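Peptidoglycan glycosyltransferase (Eggerthella lenta, PDB 4MNR) is a penicillin-binding protein, pairing a domain of the beta-lactamase clan with a dimerisation domain of the penicillin-binding protein family. Local coordinates at residues V173-G178 / V430-E435; T194-E197 / G202-T205; T388-P393 / V438-A443. All coordinates share one frame; numbering follows the deposited sequence.

Contact 1 (V173-G178 / V430-E435); sequences VDRAAG and VIEDGE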
loop_
_atom_site.group_PDB
_atom_site.type_symbol
_atom_site.label_atom_id
_atom_site.label_comp_id
_atom_site.label_asym_id
_atom_site.label_seq_id
_atom_site.Cartn_x
_atom_site.Cartn_y
_atom_site.Cartn_z
ATOM N N VAL A 173 1.947 10.530 12.175
ATOM C CA VAL A 173 2.355 10.294 10.795
ATOM C C VAL A 173 1.384 9.362 10.086
ATOM O O VAL A 173 1.055 8.294 10.596
ATOM C CB VAL A 173 3.785 9.726 10.711
ATOM C CG1 VAL A 173 4.141 9.358 9.272
ATOM C CG2 VAL A 173 4.793 10.723 11.278
ATOM N N ASP A 174 0.913 9.782 8.915
ATOM C CA ASP A 174 0.091 8.921 8.059
ATOM C C ASP A 174 1.018 7.972 7.313
ATOM O O ASP A 174 1.681 8.355 6.350
ATOM C CB ASP A 174 -0.709 9.779 7.065
ATOM C CG ASP A 174 -1.617 8.954 6.145
ATOM O OD1 ASP A 174 -1.337 7.767 5.882
ATOM O OD2 ASP A 174 -2.632 9.510 5.675
ATOM N N ARG A 175 1.084 6.730 7.761
ATOM C CA ARG A 175 1.983 5.777 7.131
ATOM C C ARG A 175 1.375 5.045 5.954
ATOM O O ARG A 175 2.101 4.473 5.146
ATOM C CB ARG A 175 2.477 4.757 8.154
ATOM C CG ARG A 175 3.504 5.342 9.130
ATOM C CD ARG A 175 3.914 4.299 10.172
ATOM N NE ARG A 175 5.164 4.682 10.820
ATOM C CZ ARG A 175 5.259 5.554 11.819
ATOM N NH1 ARG A 175 4.174 6.122 12.324
ATOM N NH2 ARG A 175 6.452 5.853 12.313
ATOM N N ALA A 176 0.049 5.018 5.873
ATOM C CA ALA A 176 -0.625 4.253 4.823
ATOM C C ALA A 176 -0.651 4.940 3.467
ATOM O O ALA A 176 -0.552 4.279 2.421
ATOM C CB ALA A 176 -2.056 3.888 5.262
ATOM N N ALA A 177 -0.837 6.252 3.482
ATOM C CA ALA A 177 -0.900 7.026 2.252
ATOM C C ALA A 177 0.248 8.017 2.173
ATOM O O ALA A 177 0.675 8.379 1.082
ATOM C CB ALA A 177 -2.217 7.764 2.161
ATOM N N GLY A 178 0.730 8.456 3.330
ATOM C CA GLY A 178 1.568 9.649 3.409
ATOM C C GLY A 178 3.074 9.485 3.495
ATOM O O GLY A 178 3.792 10.481 3.592
ATOM N N VAL A 430 2.758 -3.300 5.602
ATOM C CA VAL A 430 4.175 -3.255 5.960
ATOM C C VAL A 430 4.284 -3.174 7.474
ATOM O O VAL A 430 3.572 -2.402 8.129
ATOM C CB VAL A 430 4.947 -2.081 5.293
ATOM C CG1 VAL A 430 4.325 -0.735 5.684
ATOM C CG2 VAL A 430 6.444 -2.154 5.684
ATOM N N ILE A 431 5.142 -4.013 8.035
ATOM C CA ILE A 431 5.459 -3.942 9.459
ATOM C C ILE A 431 6.914 -3.509 9.586
ATOM O O ILE A 431 7.824 -4.262 9.235
ATOM C CB ILE A 431 5.327 -5.324 10.134
ATOM C CG1 ILE A 431 3.929 -5.909 9.921
ATOM C CG2 ILE A 431 5.658 -5.214 11.624
ATOM C CD1 ILE A 431 2.839 -5.134 10.584
ATOM N N GLU A 432 7.153 -2.308 10.098
ATOM C CA GLU A 432 8.533 -1.833 10.232
ATOM C C GLU A 432 9.329 -2.628 11.276
ATOM O O GLU A 432 8.813 -2.964 12.350
ATOM C CB GLU A 432 8.575 -0.345 10.581
ATOM C CG GLU A 432 7.943 0.555 9.524
ATOM C CD GLU A 432 7.920 2.010 9.934
ATOM O OE1 GLU A 432 8.897 2.485 10.560
ATOM O OE2 GLU A 432 6.914 2.683 9.633
ATOM N N ASP A 433 10.581 -2.930 10.949
ATOM C CA ASP A 433 11.464 -3.653 11.875
ATOM C C ASP A 433 10.829 -4.952 12.355
ATOM O O ASP A 433 10.895 -5.279 13.540
ATOM C CB ASP A 433 11.811 -2.770 13.074
ATOM C CG ASP A 433 12.288 -1.397 12.653
ATOM O OD1 ASP A 433 13.228 -1.335 11.832
ATOM O OD2 ASP A 433 11.705 -0.391 13.114
ATOM N N GLY A 434 10.201 -5.675 11.437
ATOM C CA GLY A 434 9.448 -6.864 11.796
ATOM C C GLY A 434 10.258 -8.138 11.709
ATOM O O GLY A 434 11.240 -8.205 10.978
ATOM N N GLU A 435 9.855 -9.145 12.479
ATOM C CA GLU A 435 10.454 -10.476 12.396
ATOM C C GLU A 435 10.232 -11.006 10.988
ATOM O O GLU A 435 9.289 -10.598 10.323
ATOM C CB GLU A 435 9.781 -11.415 13.402
ATOM C CG GLU A 435 9.831 -10.936 14.842
ATOM C CD GLU A 435 8.751 -9.916 15.195
ATOM O OE1 GLU A 435 7.952 -9.540 14.311
ATOM O OE2 GLU A 435 8.697 -9.491 16.371
HETATM O O HOH W 1 8.792 5.062 10.805
#

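Contact 2 (T194-E197 / G202-T205); sequences TALE and GEDT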
loop_
_atom_site.group_PDB
_atom_site.type_symbol
_atom_site.label_atom_id
_atom_site.label_comp_id
_atom_site.label_asym_id
_atom_site.label_seq_id
_atom_site.Cartn_x
_atom_site.Cartn_y
_atom_site.Cartn_z
ATOM N N THR A 194 6.571 -6.965 -15.828
ATOM C CA THR A 194 7.203 -6.273 -16.931
ATOM C C THR A 194 7.941 -7.254 -17.835
ATOM O O THR A 194 7.876 -7.154 -19.059
ATOM C CB THR A 194 8.166 -5.186 -16.402
ATOM O OG1 THR A 194 7.402 -4.226 -15.652
ATOM C CG2 THR A 194 8.821 -4.470 -17.563
ATOM N N ALA A 195 8.635 -8.213 -17.223
ATOM C CA ALA A 195 9.402 -9.189 -17.989
ATOM C C ALA A 195 8.487 -10.056 -18.850
ATOM O O ALA A 195 8.817 -10.371 -19.987
ATOM C CB ALA A 195 10.251 -10.058 -17.066
ATOM N N LEU A 196 7.334 -10.440 -18.308
ATOM C CA LEU A 196 6.398 -11.244 -19.082
ATOM C C LEU A 196 5.730 -10.426 -20.189
ATOM O O LEU A 196 5.574 -10.901 -21.314
ATOM C CB LEU A 196 5.340 -11.872 -18.163
ATOM C CG LEU A 196 5.866 -12.795 -17.060
ATOM C CD1 LEU A 196 4.700 -13.396 -16.277
ATOM C CD2 LEU A 196 6.762 -13.892 -17.631
ATOM N N GLU A 197 5.323 -9.204 -19.867
ATOM C CA GLU A 197 4.663 -8.325 -20.840
ATOM C C GLU A 197 5.566 -8.029 -22.042
ATOM O O GLU A 197 5.108 -8.009 -23.194
ATOM C CB GLU A 197 4.211 -7.022 -20.156
ATOM C CG GLU A 197 3.523 -6.000 -21.076
ATOM C CD GLU A 197 2.000 -6.149 -21.144
ATOM O OE1 GLU A 197 1.442 -7.047 -20.487
ATOM O OE2 GLU A 197 1.353 -5.356 -21.863
ATOM N N GLY A 202 10.288 -15.901 -19.580
ATOM C CA GLY A 202 9.019 -16.534 -19.254
ATOM C C GLY A 202 9.102 -17.221 -17.904
ATOM O O GLY A 202 10.182 -17.303 -17.313
ATOM N N GLU A 203 7.971 -17.735 -17.422
ATOM C CA GLU A 203 7.918 -18.363 -16.108
ATOM C C GLU A 203 8.883 -19.532 -16.020
ATOM O O GLU A 203 9.384 -19.849 -14.946
ATOM C CB GLU A 203 6.503 -18.871 -15.805
ATOM C CG GLU A 203 5.416 -17.807 -15.804
ATOM C CD GLU A 203 4.741 -17.659 -17.164
ATOM O OE1 GLU A 203 5.448 -17.714 -18.192
ATOM O OE2 GLU A 203 3.500 -17.496 -17.206
ATOM N N ASP A 204 9.140 -20.152 -17.171
ATOM C CA ASP A 204 9.983 -21.345 -17.266
ATOM C C ASP A 204 11.457 -21.052 -17.560
ATOM O O ASP A 204 12.270 -21.977 -17.650
ATOM C CB ASP A 204 9.421 -22.294 -18.336
ATOM C CG ASP A 204 9.192 -21.599 -19.686
ATOM O OD1 ASP A 204 9.180 -22.296 -20.728
ATOM O OD2 ASP A 204 9.017 -20.359 -19.707
ATOM N N THR A 205 11.807 -19.776 -17.709
ATOM C CA THR A 205 13.188 -19.408 -18.026
ATOM C C THR A 205 14.081 -19.686 -16.828
ATOM O O THR A 205 13.738 -19.320 -15.719
ATOM C CB THR A 205 13.292 -17.925 -18.433
ATOM O OG1 THR A 205 12.513 -17.716 -19.622
ATOM C CG2 THR A 205 14.743 -17.539 -18.728
#

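Contact 3 (T388-P393 / V438-A443); sequences TAAAIP and VGTAKA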
loop_
_atom_site.group_PDB
_atom_site.type_symbol
_atom_site.label_atom_id
_atom_site.label_comp_id
_atom_site.label_asym_id
_atom_site.label_seq_id
_atom_site.Cartn_x
_atom_site.Cartn_y
_atom_site.Cartn_z
ATOM N N THR A 388 3.545 -19.082 2.605
ATOM C CA THR A 388 2.603 -20.096 3.113
ATOM C C THR A 388 1.750 -19.643 4.305
ATOM O O THR A 388 0.634 -20.139 4.491
ATOM C CB THR A 388 3.299 -21.434 3.459
ATOM O OG1 THR A 388 4.337 -21.209 4.423
ATOM C CG2 THR A 388 3.886 -22.073 2.195
ATOM N N ALA A 389 2.263 -18.704 5.099
ATOM C CA ALA A 389 1.517 -18.180 6.244
ATOM C C ALA A 389 0.266 -17.401 5.840
ATOM O O ALA A 389 -0.596 -17.132 6.685
ATOM C CB ALA A 389 2.412 -17.304 7.132
ATOM N N ALA A 390 0.161 -17.040 4.566
ATOM C CA ALA A 390 -1.012 -16.305 4.093
ATOM C C ALA A 390 -2.166 -17.215 3.689
ATOM O O ALA A 390 -3.262 -16.732 3.375
ATOM C CB ALA A 390 -0.637 -15.376 2.917
ATOM N N ALA A 391 -1.943 -18.525 3.695
ATOM C CA ALA A 391 -2.995 -19.443 3.258
ATOM C C ALA A 391 -4.218 -19.371 4.162
ATOM O O ALA A 391 -4.096 -19.174 5.372
ATOM C CB ALA A 391 -2.477 -20.863 3.186
ATOM N N ILE A 392 -5.391 -19.516 3.555
ATOM C CA ILE A 392 -6.655 -19.510 4.278
ATOM C C ILE A 392 -7.453 -20.738 3.872
ATOM O O ILE A 392 -7.712 -20.948 2.686
ATOM C CB ILE A 392 -7.480 -18.239 3.942
ATOM C CG1 ILE A 392 -6.755 -16.986 4.420
ATOM C CG2 ILE A 392 -8.852 -18.300 4.598
ATOM C CD1 ILE A 392 -7.326 -15.677 3.879
ATOM N N PRO A 393 -7.843 -21.558 4.855
ATOM C CA PRO A 393 -8.594 -22.787 4.576
ATOM C C PRO A 393 -9.861 -22.518 3.766
ATOM O O PRO A 393 -10.705 -21.731 4.196
ATOM C CB PRO A 393 -8.955 -23.291 5.973
ATOM C CG PRO A 393 -7.865 -22.764 6.846
ATOM C CD PRO A 393 -7.499 -21.426 6.284
ATOM N N VAL A 438 6.578 -11.697 9.214
ATOM C CA VAL A 438 5.469 -11.240 10.061
ATOM C C VAL A 438 4.392 -10.514 9.252
ATOM O O VAL A 438 3.195 -10.587 9.567
ATOM C CB VAL A 438 5.959 -10.388 11.268
ATOM C CG1 VAL A 438 6.548 -9.055 10.812
ATOM C CG2 VAL A 438 4.826 -10.163 12.271
ATOM N N GLY A 439 4.813 -9.832 8.191
ATOM C CA GLY A 439 3.877 -9.127 7.335
ATOM C C GLY A 439 2.875 -10.098 6.737
ATOM O O GLY A 439 1.674 -9.840 6.709
ATOM N N THR A 440 3.381 -11.242 6.293
ATOM C CA THR A 440 2.551 -12.262 5.673
ATOM C C THR A 440 1.591 -12.874 6.686
ATOM O O THR A 440 0.421 -13.098 6.385
ATOM C CB THR A 440 3.436 -13.357 5.090
ATOM O OG1 THR A 440 4.351 -12.751 4.166
ATOM C CG2 THR A 440 2.586 -14.419 4.376
ATOM N N ALA A 441 2.098 -13.138 7.885
ATOM C CA ALA A 441 1.281 -13.723 8.942
ATOM C C ALA A 441 0.157 -12.775 9.358
ATOM O O ALA A 441 -0.980 -13.201 9.598
ATOM C CB ALA A 441 2.147 -14.077 10.142
ATOM N N LYS A 442 0.461 -11.487 9.454
ATOM C CA LYS A 442 -0.571 -10.528 9.830
ATOM C C LYS A 442 -1.580 -10.291 8.704
ATOM O O LYS A 442 -2.763 -10.093 8.967
ATOM C CB LYS A 442 0.047 -9.202 10.268
ATOM C CG LYS A 442 0.848 -9.308 11.554
ATOM C CD LYS A 442 0.022 -9.861 12.694
ATOM C CE LYS A 442 0.762 -9.737 14.009
ATOM N NZ LYS A 442 -0.002 -10.385 15.107
ATOM N N ALA A 443 -1.110 -10.304 7.459
ATOM C CA ALA A 443 -1.993 -10.141 6.311
ATOM C C ALA A 443 -3.043 -11.241 6.290
ATOM O O ALA A 443 -4.164 -11.010 5.845
ATOM C CB ALA A 443 -1.203 -10.166 5.019
#

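Contact 1 (V173-G178 / V430-E435)
Arg175 and Glu432 make a charged contact between segments more than 250 residues apart in sequence. Arg175 NE donates to Glu432 OE2 at 2.9 Å, with an N-H...O angle of 148°; the bond lies in the guanidinium plane and reaches the oxygen from its syn side, somewhat out of the carboxylate plane. The two side chains cross at about a right angle. Arg175 runs extended from CG to NE (chi2 177°), which carries NE out to the acid, and Arg175 CD lies 3.4 Å from Glu432 OE2.

Water extends the pairing. One molecule accepts from Arg175 NH2 at 2.9 Å and donates to Glu432 OE1 at 2.6 Å, so the second carboxylate oxygen is tied to the same guanidinium. Each charged group has further partners: Ser170 OG bonds to Arg175 NH2, and Tyr181 OH to Glu432 OE2.

Glu432 lies in the type II turn from Ile431 to Gly434, into which strand 425-431 runs, the middle strand of the antiparallel five-stranded sheet of the beta-lactamase-like fold. The bridge therefore ties this strand's turn to the loop after helix 156-165.

The backbone around Arg175 is held by an Asx motif within the loop and by a bond to the sheet. Ala177 N donates to Asp174 OD1 at 2.9 Å, approaching from above the carboxylate plane, while Ala176 N reaches Ser147 OG on strand 142-148.

Contact 2 (T194-E197 / G202-T205)
The last turn of helix 188-197 packs against the type I beta turn that the chain forms soon after leaving it, in a small van der Waals contact made by one leucine methyl. The helix closes with Leu196 and Glu197, and after four intervening residues the beta turn runs from Gly202 to Thr205.

Leu196 carries the helix side. Its CB does not point straight at the turn; the methyl CD2 does the touching, reaching Gly202 CA at 3.8 Å and Glu203 N at 4.0 Å. The branch is set by chi1 -60°, which places CG beside the backbone N, and by an extended second torsion. Glu203 touches the same methyl with its carboxylate: its chain is bent at chi2 (93°), which brings OE1 to 4.1 Å from Leu196 CD2. That oxygen is not left to the methyl, since it forms a salt bridge with Arg373.

The turn is closed twice. Thr205 N donates to Gly202 O at 3.0 Å, and Gly202 N donates to Thr205 OG1 at 2.9 Å in a nearly straight bond (171°), so the two ends of the turn are held by both backbone and side chain.

Helix 368-384 packs beside this pair: Leu196 touches Arg373 and Val374, and Glu203 touches Val377. Ala195 faces helix 242-263 at Leu248 and Met252, while the backbone of Glu203 bonds to Ala234 of helix 233-239, and the chain runs on into strand 206-209.

Contact 3 (T388-P393 / V438-A443)
The short 3-10 turn 388-390 lies close against the beginning of helix 438-453, with Ala389 CA 5.2 Å from Ala441 CA and Ala390 CA 5.6 Å from Thr440 CA. Small residues, two alanines from the turn and a threonine and an alanine from the helix, meet at this close spacing. The turn is closed by Ala391 N donating to Thr388 O at 3.1 Å.

Thr440 does most of the touching from the helix. OG1 sits beside the backbone N (chi1 -57°) and the methyl CG2 is thereby anti to it, extended towards the turn. CG2 meets the backbone N of Ala390 at 3.6 Å and the methyl CB of the same residue at 3.7 Å, and it lies 4.0 Å from Ala389 CB. The threonine thus uses its apolar branch across the contact. Ala389 points its CB at the helix and comes within 4.2 Å of Ala441 CA; its methyl also lies 4.4 Å from Ala441 CB, although Ala441 points its own CB away from the turn. The packing passes from the exposed Ala389 to the buried Ala390 across the single methyl of Thr440.

On the inner side, Phe414 of strand 409-418 is touched by Ala390, Thr440 and Ala443 alike, so turn and helix rest on one aromatic side chain of the central sheet. Further along the two segments, Ala391 O bonds to Gln444 NE2, and Ile392 packs on Leu447 and Leu451 of helix 438-453. At the start of the helix, Gly439 N bonds to Ser412 OG, while Val438 touches Ile431 of strand 425-431.

How the contacts relate
The three contacts differ in chemistry more than in burial: each is partly buried, but contact 1 lies nearest the chain centre and contact 2 farthest. Contact 1 is polar, relying on charge and water, whereas contacts 2 and 3 depend on methyl groups against backbone or small side chains. Contacts 1 and 3 belong together, since strand 425-431 leads into helix 438-453; the two contacts touch, and the centres of contacts 1 and 3 are about 17 Å apart. Contact 2 stands alone, about 21 Å from contact 1 and 18 Å from contact 3 between nearest atoms. It spans a short local loop, while the others join segments distant in sequence.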